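Local structure of mandelate racemase/muconate lactonizing enzyme-like protein (Roseovarius sp. TM1035, 3RCY) at residues G120-Y131 and A326-S337; D104-W115 and T359-G367. The protein is a mandelate racemase/muconate lactonizing enzyme-like protein of the enolase superfamily that binds magnesium and is probably an isomerase or related enzyme of undetermined substrate. One frame throughout, in Å; residues are numbered along the deposited sequence.

In the fold
Interactions 1 and 2 lie side by side, their centres about 17 Å apart, and interaction 1 is nested along the chain inside the loop that interaction 2 closes. Interaction 2 joins the end of helix 89-110, in the N-terminal domain region, to the loop after strand 357-358; about ten residues past Trp115, the chain enters strand 126-131, where interaction 1 pairs it with strand 335-336. The two touch directly: Lys121 NZ lies 3.0 Å from Glu362 OE2 in a salt bridge. Interaction 1 comes close to the metal site: the nearest atom of the Tyr131 side chain is about 4 Å from the magnesium ion that Glu235 and Glu261 bind. Both contacts also touch the second subunit.

Interaction 1 (G120-Y131 and A326-S337); sequences GKMNPRIRAYTY and AASIPNILMCES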
loop_
_atom_site.group_PDB
_atom_site.type_symbol
_atom_site.label_atom_id
_atom_site.label_comp_id
_atom_site.label_asym_id
_atom_site.label_seq_id
_atom_site.Cartn_x
_atom_site.Cartn_y
_atom_site.Cartn_z
ATOM N N GLY A 120 23.392 -31.132 6.119
ATOM C CA GLY A 120 23.598 -31.939 7.320
ATOM C C GLY A 120 22.408 -32.001 8.268
ATOM O O GLY A 120 21.286 -31.627 7.915
ATOM N N LYS A 121 22.657 -32.473 9.480
ATOM C CA LYS A 121 21.575 -32.731 10.413
ATOM C C LYS A 121 21.238 -31.492 11.224
ATOM O O LYS A 121 22.106 -30.927 11.895
ATOM C CB LYS A 121 21.941 -33.886 11.347
ATOM C CG LYS A 121 20.791 -34.363 12.240
ATOM C CD LYS A 121 21.255 -35.462 13.179
ATOM C CE LYS A 121 21.289 -36.801 12.468
ATOM N NZ LYS A 121 22.283 -37.711 13.111
ATOM N N MET A 122 19.982 -31.067 11.147
ATOM C CA MET A 122 19.452 -30.073 12.082
ATOM C C MET A 122 18.678 -30.745 13.208
ATOM O O MET A 122 18.704 -30.285 14.349
ATOM C CB MET A 122 18.527 -29.068 11.379
ATOM C CG MET A 122 19.210 -27.836 10.804
ATOM S SD MET A 122 20.363 -26.971 11.905
ATOM C CE MET A 122 19.349 -26.568 13.316
ATOM N N ASN A 123 17.978 -31.825 12.875
ATOM C CA ASN A 123 16.974 -32.401 13.764
ATOM C C ASN A 123 17.182 -33.888 14.040
ATOM O O ASN A 123 16.818 -34.725 13.209
ATOM C CB ASN A 123 15.576 -32.164 13.182
ATOM C CG ASN A 123 15.357 -30.722 12.805
ATOM O OD1 ASN A 123 15.330 -29.857 13.672
ATOM N ND2 ASN A 123 15.238 -30.447 11.507
ATOM N N PRO A 124 17.754 -34.218 15.215
ATOM C CA PRO A 124 17.950 -35.617 15.620
ATOM C C PRO A 124 16.629 -36.392 15.780
ATOM O O PRO A 124 16.622 -37.607 15.622
ATOM C CB PRO A 124 18.687 -35.505 16.964
ATOM C CG PRO A 124 19.271 -34.128 16.986
ATOM C CD PRO A 124 18.304 -33.273 16.207
ATOM N N ARG A 125 15.539 -35.697 16.106
ATOM C CA ARG A 125 14.203 -36.296 16.122
ATOM C C ARG A 125 13.181 -35.319 15.504
ATOM O O ARG A 125 13.143 -34.121 15.850
ATOM C CB ARG A 125 13.773 -36.718 17.541
ATOM C CG ARG A 125 14.611 -37.849 18.174
ATOM C CD ARG A 125 13.749 -38.918 18.872
ATOM N NE ARG A 125 13.159 -39.860 17.921
ATOM C CZ ARG A 125 12.304 -40.836 18.235
ATOM N NH1 ARG A 125 11.827 -41.629 17.279
ATOM N NH2 ARG A 125 11.912 -41.023 19.495
ATOM N N ILE A 126 12.379 -35.845 14.586
ATOM C CA ILE A 126 11.401 -35.049 13.855
ATOM C C ILE A 126 10.004 -35.301 14.424
ATOM O O ILE A 126 9.561 -36.444 14.528
ATOM C CB ILE A 126 11.444 -35.381 12.343
ATOM C CG1 ILE A 126 12.848 -35.091 11.775
ATOM C CG2 ILE A 126 10.354 -34.623 11.588
ATOM C CD1 ILE A 126 13.201 -35.890 10.509
ATOM N N ARG A 127 9.325 -34.230 14.808
ATOM C CA ARG A 127 7.961 -34.316 15.311
ATOM C C ARG A 127 7.027 -34.842 14.219
ATOM O O ARG A 127 7.031 -34.331 13.097
ATOM C CB ARG A 127 7.508 -32.940 15.777
ATOM C CG ARG A 127 6.222 -32.931 16.550
ATOM C CD ARG A 127 5.932 -31.523 17.063
ATOM N NE ARG A 127 4.616 -31.464 17.684
ATOM C CZ ARG A 127 3.962 -30.347 17.983
ATOM N NH1 ARG A 127 4.490 -29.160 17.705
ATOM N NH2 ARG A 127 2.766 -30.424 18.551
ATOM N N ALA A 128 6.248 -35.871 14.548
ATOM C CA ALA A 128 5.304 -36.462 13.600
ATOM C C ALA A 128 3.863 -36.171 13.993
ATOM O O ALA A 128 3.568 -35.893 15.161
ATOM C CB ALA A 128 5.519 -37.985 13.499
ATOM N N TYR A 129 2.965 -36.243 13.019
ATOM C CA TYR A 129 1.534 -36.232 13.319
ATOM C C TYR A 129 0.783 -37.175 12.387
ATOM O O TYR A 129 1.321 -37.624 11.372
ATOM C CB TYR A 129 0.956 -34.815 13.232
ATOM C CG TYR A 129 0.634 -34.295 11.836
ATOM C CD1 TYR A 129 1.568 -33.540 11.127
ATOM C CD2 TYR A 129 -0.621 -34.516 11.244
ATOM C CE1 TYR A 129 1.281 -33.032 9.870
ATOM C CE2 TYR A 129 -0.921 -34.012 9.976
ATOM C CZ TYR A 129 0.039 -33.266 9.297
ATOM O OH TYR A 129 -0.223 -32.753 8.052
ATOM N N THR A 130 -0.474 -37.433 12.716
ATOM C CA THR A 130 -1.326 -38.258 11.868
ATOM C C THR A 130 -2.744 -37.700 11.821
ATOM O O THR A 130 -3.157 -36.977 12.732
ATOM C CB THR A 130 -1.321 -39.749 12.350
ATOM O OG1 THR A 130 -2.161 -40.545 11.506
ATOM C CG2 THR A 130 -1.781 -39.873 13.788
ATOM N N TYR A 131 -3.471 -38.013 10.747
ATOM C CA TYR A 131 -4.925 -37.903 10.744
ATOM C C TYR A 131 -5.491 -38.806 11.831
ATOM O O TYR A 131 -4.862 -39.793 12.218
ATOM C CB TYR A 131 -5.509 -38.401 9.423
ATOM C CG TYR A 131 -5.777 -37.369 8.360
ATOM C CD1 TYR A 131 -5.134 -37.455 7.118
ATOM C CD2 TYR A 131 -6.685 -36.331 8.568
ATOM C CE1 TYR A 131 -5.376 -36.533 6.112
ATOM C CE2 TYR A 131 -6.941 -35.390 7.561
ATOM C CZ TYR A 131 -6.275 -35.503 6.333
ATOM O OH TYR A 131 -6.491 -34.592 5.316
ATOM N N ALA A 326 13.153 -32.899 6.079
ATOM C CA ALA A 326 12.879 -32.388 7.430
ATOM C C ALA A 326 14.097 -32.443 8.354
ATOM O O ALA A 326 14.302 -31.533 9.158
ATOM C CB ALA A 326 11.731 -33.156 8.050
ATOM N N ALA A 327 14.894 -33.511 8.245
ATOM C CA ALA A 327 16.092 -33.676 9.083
ATOM C C ALA A 327 17.108 -32.543 8.882
ATOM O O ALA A 327 17.886 -32.232 9.797
ATOM C CB ALA A 327 16.750 -35.007 8.803
ATOM N N SER A 328 17.064 -31.918 7.703
ATOM C CA SER A 328 18.098 -30.973 7.260
ATOM C C SER A 328 17.731 -29.493 7.385
ATOM O O SER A 328 18.568 -28.626 7.103
ATOM C CB SER A 328 18.468 -31.265 5.803
ATOM O OG SER A 328 17.445 -30.798 4.926
ATOM N N ILE A 329 16.498 -29.188 7.789
ATOM C CA ILE A 329 16.067 -27.785 7.864
ATOM C C ILE A 329 15.866 -27.297 9.301
ATOM O O ILE A 329 15.368 -28.040 10.147
ATOM C CB ILE A 329 14.802 -27.512 7.010
ATOM C CG1 ILE A 329 13.600 -28.313 7.544
ATOM C CG2 ILE A 329 15.094 -27.805 5.509
ATOM C CD1 ILE A 329 12.262 -27.903 6.953
ATOM N N PRO A 330 16.269 -26.048 9.586
ATOM C CA PRO A 330 16.058 -25.535 10.935
ATOM C C PRO A 330 14.598 -25.184 11.204
ATOM O O PRO A 330 14.163 -25.232 12.350
ATOM C CB PRO A 330 16.953 -24.281 10.988
ATOM C CG PRO A 330 17.118 -23.860 9.582
ATOM C CD PRO A 330 17.061 -25.119 8.749
ATOM N N ASN A 331 13.839 -24.886 10.151
ATOM C CA ASN A 331 12.444 -24.455 10.300
ATOM C C ASN A 331 11.404 -25.555 10.028
ATOM O O ASN A 331 10.410 -25.337 9.329
ATOM C CB ASN A 331 12.167 -23.180 9.467
ATOM C CG ASN A 331 12.464 -23.361 7.972
ATOM O OD1 ASN A 331 13.338 -24.126 7.586
ATOM N ND2 ASN A 331 11.750 -22.627 7.137
ATOM N N ILE A 332 11.644 -26.740 10.575
ATOM C CA ILE A 332 10.673 -27.842 10.508
ATOM C C ILE A 332 9.646 -27.676 11.618
ATOM O O ILE A 332 10.010 -27.412 12.768
ATOM C CB ILE A 332 11.356 -29.250 10.632
ATOM C CG1 ILE A 332 10.334 -30.388 10.469
ATOM C CG2 ILE A 332 12.062 -29.412 11.984
ATOM C CD1 ILE A 332 9.623 -30.420 9.118
ATOM N N LEU A 333 8.366 -27.835 11.283
ATOM C CA LEU A 333 7.316 -27.905 12.302
ATOM C C LEU A 333 7.030 -29.369 12.656
ATOM O O LEU A 333 7.276 -29.797 13.779
ATOM C CB LEU A 333 6.034 -27.194 11.836
ATOM C CG LEU A 333 4.775 -27.270 12.720
ATOM C CD1 LEU A 333 5.023 -26.850 14.195
ATOM C CD2 LEU A 333 3.697 -26.417 12.098
ATOM N N MET A 334 6.514 -30.131 11.692
ATOM C CA MET A 334 6.214 -31.548 11.897
ATOM C C MET A 334 6.027 -32.271 10.557
ATOM O O MET A 334 5.839 -31.619 9.525
ATOM C CB MET A 334 4.972 -31.717 12.791
ATOM C CG MET A 334 3.703 -31.026 12.270
ATOM S SD MET A 334 2.297 -31.167 13.401
ATOM C CE MET A 334 2.696 -29.954 14.662
ATOM N N CYS A 335 6.099 -33.604 10.577
ATOM C CA CYS A 335 5.909 -34.421 9.372
ATOM C C CYS A 335 4.646 -35.254 9.457
ATOM O O CYS A 335 4.502 -36.087 10.356
ATOM C CB CYS A 335 7.103 -35.354 9.139
ATOM S SG CYS A 335 8.486 -34.563 8.328
ATOM N N GLU A 336 3.736 -35.037 8.512
ATOM C CA GLU A 336 2.552 -35.885 8.350
ATOM C C GLU A 336 2.996 -37.330 8.131
ATOM O O GLU A 336 3.940 -37.577 7.393
ATOM C CB GLU A 336 1.731 -35.392 7.150
ATOM C CG GLU A 336 0.317 -35.953 7.049
ATOM C CD GLU A 336 -0.579 -35.131 6.113
ATOM O OE1 GLU A 336 -0.053 -34.338 5.300
ATOM O OE2 GLU A 336 -1.822 -35.279 6.195
ATOM N N SER A 337 2.308 -38.271 8.776
ATOM C CA SER A 337 2.652 -39.686 8.701
ATOM C C SER A 337 1.399 -40.562 8.650
ATOM O O SER A 337 0.332 -40.187 9.153
ATOM C CB SER A 337 3.538 -40.089 9.890
ATOM O OG SER A 337 4.654 -39.212 10.021
HETATM O O HOH W 1 15.472 -27.152 14.028
HETATM O O HOH W 2 7.277 -28.349 16.477
HETATM O O HOH W 3 -2.138 -39.386 8.463
#
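The Tyr129 ring leans across strand 335-336, with Glu336 CA over one face, 3.8 Å from the ring centroid, in a CH-pi contact. A chi1 of 80° sets CG of the tyrosine between its backbone N and carbonyl carbon and folds the ring onto the neighbouring strand. Met334 crosses it at about a right angle: SD approaches Tyr129 CD1 obliquely at 3.4 Å, a Met-aromatic contact. The methionine then bends at its last torsion (chi3 77°), which brings CE over the centre of the Arg127 guanidinium, 3.6 Å from Arg127 CZ. That flat group is fixed in rotation by Thr163 at NE and Asp205 at NH2, while a water in its plane links NH1 to Leu333 O. The backbones pair in parallel through Cys335 N to Arg127 O (2.8 Å), Tyr129 N to Cys335 O and Ser337 N to Tyr129 O.

At the other end, Asn123 ND2 gives one hydrogen to Ala326 O and one to Ile329 O, each at 2.8 Å, and OD1 reaches Pro330 O through a water. Ala327 O accepts from both Met122 N and Asn123 N. A leucine in place of Asn123 would probably leave the carbonyls of Ala326 and Ile329 without this donor and let the turn after the helix shift. Ile126 packs against the helix end, its CD1 4.0 Å from Ala327 CB, with CG2 against Cys335 SG.

Lys166 NZ hydrogen-bonds to Tyr129 OH and forms a salt bridge with Glu336 OE2, while Leu312 N holds OE1. Strand 126-131 pairs in parallel with 164-167 and with 335-336, the latter joining first and last strands to close the barrel, as in the enolase superfamily. Strand 357-358 adds an antiparallel neighbour, and helix 316-327 ends against loop 120-125.

Interaction 2 (D104-W115 and T359-G367); sequences DILGKARGRPVW and TPPEAPGLG
Trp115 points its indole N-H at the backbone of the 359-367 loop: NE1 donates to Pro361 O at 2.8 Å, with the acceptor close to the ring plane. With CG between backbone N and carbonyl carbon (chi1 59°), this edge faces the loop. Pro360 crosses the indole at about a right angle, its CB 3.6 Å from Trp115 NE1. The Glu362 carboxylate plane stands steeply to the ring (73°), with OE2 3.5 Å from Trp115 CZ2.

On the helix side, Asp104 crosses Leu366 at a similar right angle, and its OD1 takes the Leu366 N-H at 2.9 Å almost straight (176°), on the anti side but well out of the carboxylate plane; OD2 is held by Trp38 N. Gly107 CA and Gly365 CA approach to 3.6 Å; a CB on either would clash, with Gly365 CA or Asp104 OD1 respectively. Past the Schellman motif with Gly111 as its C-prime residue, Gly365 N bonds to Arg112 O and Val114 N to Gly365 O, a single bridge.

Arg112 reaches Glu362 through two waters, and its NE pairs with Glu69 of the second subunit, while Glu362 OE2 pairs with Lys121. Four direct hydrogen bonds to the loop's main chain thus join the end of helix 89-110, in the N-terminal domain region, to the enolase C-terminal domain-like region, and water-linked charges at the solvent-facing margin probably add attraction.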
loop_
_atom_site.group_PDB
_atom_site.type_symbol
_atom_site.label_atom_id
_atom_site.label_comp_id
_atom_site.label_asym_id
_atom_site.label_seq_id
_atom_site.Cartn_x
_atom_site.Cartn_y
_atom_site.Cartn_z
ATOM N N ASP A 104 18.128 -40.596 -3.870
ATOM C CA ASP A 104 18.374 -41.944 -3.372
ATOM C C ASP A 104 19.683 -42.484 -3.981
ATOM O O ASP A 104 20.554 -42.972 -3.253
ATOM C CB ASP A 104 17.177 -42.851 -3.693
ATOM C CG ASP A 104 17.163 -44.143 -2.873
ATOM O OD1 ASP A 104 17.828 -44.210 -1.817
ATOM O OD2 ASP A 104 16.466 -45.099 -3.292
ATOM N N ILE A 105 19.821 -42.363 -5.305
ATOM C CA ILE A 105 21.060 -42.708 -6.017
ATOM C C ILE A 105 22.295 -41.936 -5.494
ATOM O O ILE A 105 23.335 -42.534 -5.246
ATOM C CB ILE A 105 20.913 -42.509 -7.553
ATOM C CG1 ILE A 105 20.129 -43.678 -8.169
ATOM C CG2 ILE A 105 22.289 -42.389 -8.233
ATOM C CD1 ILE A 105 19.473 -43.353 -9.495
ATOM N N LEU A 106 22.162 -40.619 -5.333
ATOM C CA LEU A 106 23.272 -39.778 -4.881
ATOM C C LEU A 106 23.760 -40.189 -3.496
ATOM O O LEU A 106 24.965 -40.340 -3.288
ATOM C CB LEU A 106 22.898 -38.286 -4.921
ATOM C CG LEU A 106 22.773 -37.689 -6.333
ATOM C CD1 LEU A 106 22.010 -36.361 -6.322
ATOM C CD2 LEU A 106 24.148 -37.526 -7.009
ATOM N N GLY A 107 22.833 -40.405 -2.566
ATOM C CA GLY A 107 23.213 -40.884 -1.233
ATOM C C GLY A 107 23.967 -42.209 -1.268
ATOM O O GLY A 107 24.974 -42.388 -0.565
ATOM N N LYS A 108 23.486 -43.141 -2.088
ATOM C CA LYS A 108 24.167 -44.430 -2.256
ATOM C C LYS A 108 25.567 -44.261 -2.844
ATOM O O LYS A 108 26.521 -44.873 -2.357
ATOM C CB LYS A 108 23.325 -45.413 -3.093
ATOM C CG LYS A 108 22.029 -45.823 -2.403
ATOM C CD LYS A 108 21.237 -46.854 -3.186
ATOM C CE LYS A 108 19.866 -47.058 -2.548
ATOM N NZ LYS A 108 19.010 -48.004 -3.343
ATOM N N ALA A 109 25.686 -43.427 -3.877
ATOM C CA ALA A 109 26.981 -43.164 -4.506
ATOM C C ALA A 109 27.969 -42.479 -3.552
ATOM O O ALA A 109 29.170 -42.759 -3.578
ATOM C CB ALA A 109 26.802 -42.344 -5.782
ATOM N N ARG A 110 27.444 -41.594 -2.707
ATOM C CA ARG A 110 28.241 -40.866 -1.715
ATOM C C ARG A 110 28.511 -41.682 -0.447
ATOM O O ARG A 110 29.370 -41.310 0.351
ATOM C CB ARG A 110 27.519 -39.588 -1.301
ATOM C CG ARG A 110 27.211 -38.636 -2.427
ATOM C CD ARG A 110 28.182 -37.494 -2.476
ATOM N NE ARG A 110 27.753 -36.488 -3.448
ATOM C CZ ARG A 110 28.137 -36.471 -4.718
ATOM N NH1 ARG A 110 28.970 -37.401 -5.176
ATOM N NH2 ARG A 110 27.691 -35.518 -5.529
ATOM N N GLY A 111 27.754 -42.760 -0.256
ATOM C CA GLY A 111 27.806 -43.547 0.987
ATOM C C GLY A 111 27.260 -42.789 2.197
ATOM O O GLY A 111 27.707 -43.013 3.324
ATOM N N ARG A 112 26.302 -41.888 1.962
ATOM C CA ARG A 112 25.715 -41.052 3.025
ATOM C C ARG A 112 24.191 -40.996 2.921
ATOM O O ARG A 112 23.637 -41.136 1.823
ATOM C CB ARG A 112 26.277 -39.614 2.973
ATOM C CG ARG A 112 27.811 -39.494 3.155
ATOM C CD ARG A 112 28.307 -39.863 4.579
ATOM N NE ARG A 112 27.765 -38.980 5.624
ATOM C CZ ARG A 112 27.188 -39.400 6.750
ATOM N NH1 ARG A 112 27.079 -40.702 7.020
ATOM N NH2 ARG A 112 26.731 -38.516 7.625
ATOM N N PRO A 113 23.502 -40.766 4.054
ATOM C CA PRO A 113 22.066 -40.497 3.966
ATOM C C PRO A 113 21.810 -39.204 3.207
ATOM O O PRO A 113 22.676 -38.321 3.177
ATOM C CB PRO A 113 21.631 -40.349 5.426
ATOM C CG PRO A 113 22.875 -40.211 6.215
ATOM C CD PRO A 113 23.992 -40.799 5.445
ATOM N N VAL A 114 20.641 -39.097 2.587
ATOM C CA VAL A 114 20.284 -37.893 1.834
ATOM C C VAL A 114 20.420 -36.608 2.676
ATOM O O VAL A 114 20.999 -35.624 2.207
ATOM C CB VAL A 114 18.876 -38.033 1.188
ATOM C CG1 VAL A 114 18.377 -36.698 0.613
ATOM C CG2 VAL A 114 18.905 -39.104 0.094
ATOM N N TRP A 115 19.919 -36.617 3.912
ATOM C CA TRP A 115 19.999 -35.416 4.773
ATOM C C TRP A 115 21.429 -34.888 4.940
ATOM O O TRP A 115 21.634 -33.672 5.064
ATOM C CB TRP A 115 19.324 -35.619 6.151
ATOM C CG TRP A 115 19.877 -36.740 6.992
ATOM C CD1 TRP A 115 19.311 -37.969 7.185
ATOM C CD2 TRP A 115 21.085 -36.730 7.776
ATOM N NE1 TRP A 115 20.093 -38.726 8.023
ATOM C CE2 TRP A 115 21.187 -37.993 8.400
ATOM C CE3 TRP A 115 22.089 -35.781 8.007
ATOM C CZ2 TRP A 115 22.262 -38.340 9.230
ATOM C CZ3 TRP A 115 23.159 -36.123 8.827
ATOM C CH2 TRP A 115 23.232 -37.395 9.433
ATOM N N THR A 359 13.240 -40.694 13.815
ATOM C CA THR A 359 14.690 -40.562 13.798
ATOM C C THR A 359 15.191 -40.655 12.353
ATOM O O THR A 359 14.884 -41.622 11.656
ATOM C CB THR A 359 15.356 -41.642 14.687
ATOM O OG1 THR A 359 14.902 -41.480 16.035
ATOM C CG2 THR A 359 16.881 -41.516 14.672
ATOM N N PRO A 360 15.947 -39.641 11.894
ATOM C CA PRO A 360 16.540 -39.697 10.550
ATOM C C PRO A 360 17.385 -40.957 10.393
ATOM O O PRO A 360 18.190 -41.261 11.281
ATOM C CB PRO A 360 17.441 -38.460 10.513
ATOM C CG PRO A 360 16.802 -37.513 11.475
ATOM C CD PRO A 360 16.254 -38.372 12.576
ATOM N N PRO A 361 17.188 -41.706 9.290
ATOM C CA PRO A 361 17.991 -42.912 9.075
ATOM C C PRO A 361 19.452 -42.587 8.772
ATOM O O PRO A 361 19.757 -41.519 8.213
ATOM C CB PRO A 361 17.316 -43.590 7.876
ATOM C CG PRO A 361 16.511 -42.549 7.220
ATOM C CD PRO A 361 16.118 -41.564 8.285
ATOM N N GLU A 362 20.340 -43.501 9.159
ATOM C CA GLU A 362 21.780 -43.313 9.005
ATOM C C GLU A 362 22.358 -44.045 7.792
ATOM O O GLU A 362 23.487 -43.756 7.387
ATOM C CB GLU A 362 22.523 -43.744 10.281
ATOM C CG GLU A 362 22.269 -42.852 11.504
ATOM C CD GLU A 362 22.866 -41.441 11.374
ATOM O OE1 GLU A 362 23.903 -41.260 10.691
ATOM O OE2 GLU A 362 22.282 -40.509 11.966
ATOM N N ALA A 363 21.591 -44.983 7.224
ATOM C CA ALA A 363 22.013 -45.739 6.036
ATOM C C ALA A 363 22.113 -44.840 4.788
ATOM O O ALA A 363 21.572 -43.731 4.783
ATOM C CB ALA A 363 21.057 -46.906 5.784
ATOM N N PRO A 364 22.806 -45.308 3.724
ATOM C CA PRO A 364 22.998 -44.448 2.548
ATOM C C PRO A 364 21.701 -44.169 1.792
ATOM O O PRO A 364 20.743 -44.939 1.917
ATOM C CB PRO A 364 23.959 -45.259 1.670
ATOM C CG PRO A 364 24.585 -46.257 2.592
ATOM C CD PRO A 364 23.530 -46.586 3.590
ATOM N N GLY A 365 21.667 -43.070 1.033
ATOM C CA GLY A 365 20.493 -42.724 0.235
ATOM C C GLY A 365 19.292 -42.390 1.098
ATOM O O GLY A 365 19.434 -41.771 2.158
ATOM N N LEU A 366 18.105 -42.804 0.660
ATOM C CA LEU A 366 16.895 -42.578 1.453
ATOM C C LEU A 366 16.824 -43.522 2.657
ATOM O O LEU A 366 15.981 -43.359 3.535
ATOM C CB LEU A 366 15.631 -42.699 0.587
ATOM C CG LEU A 366 15.365 -41.594 -0.443
ATOM C CD1 LEU A 366 14.187 -41.987 -1.337
ATOM C CD2 LEU A 366 15.109 -40.223 0.201
ATOM N N GLY A 367 17.722 -44.498 2.696
ATOM C CA GLY A 367 17.799 -45.435 3.810
ATOM C C GLY A 367 16.624 -46.392 3.846
ATOM O O GLY A 367 16.199 -46.818 4.924
HETATM O O HOH W 4 25.307 -42.227 8.718
HETATM O O HOH W 5 26.059 -39.462 10.294
#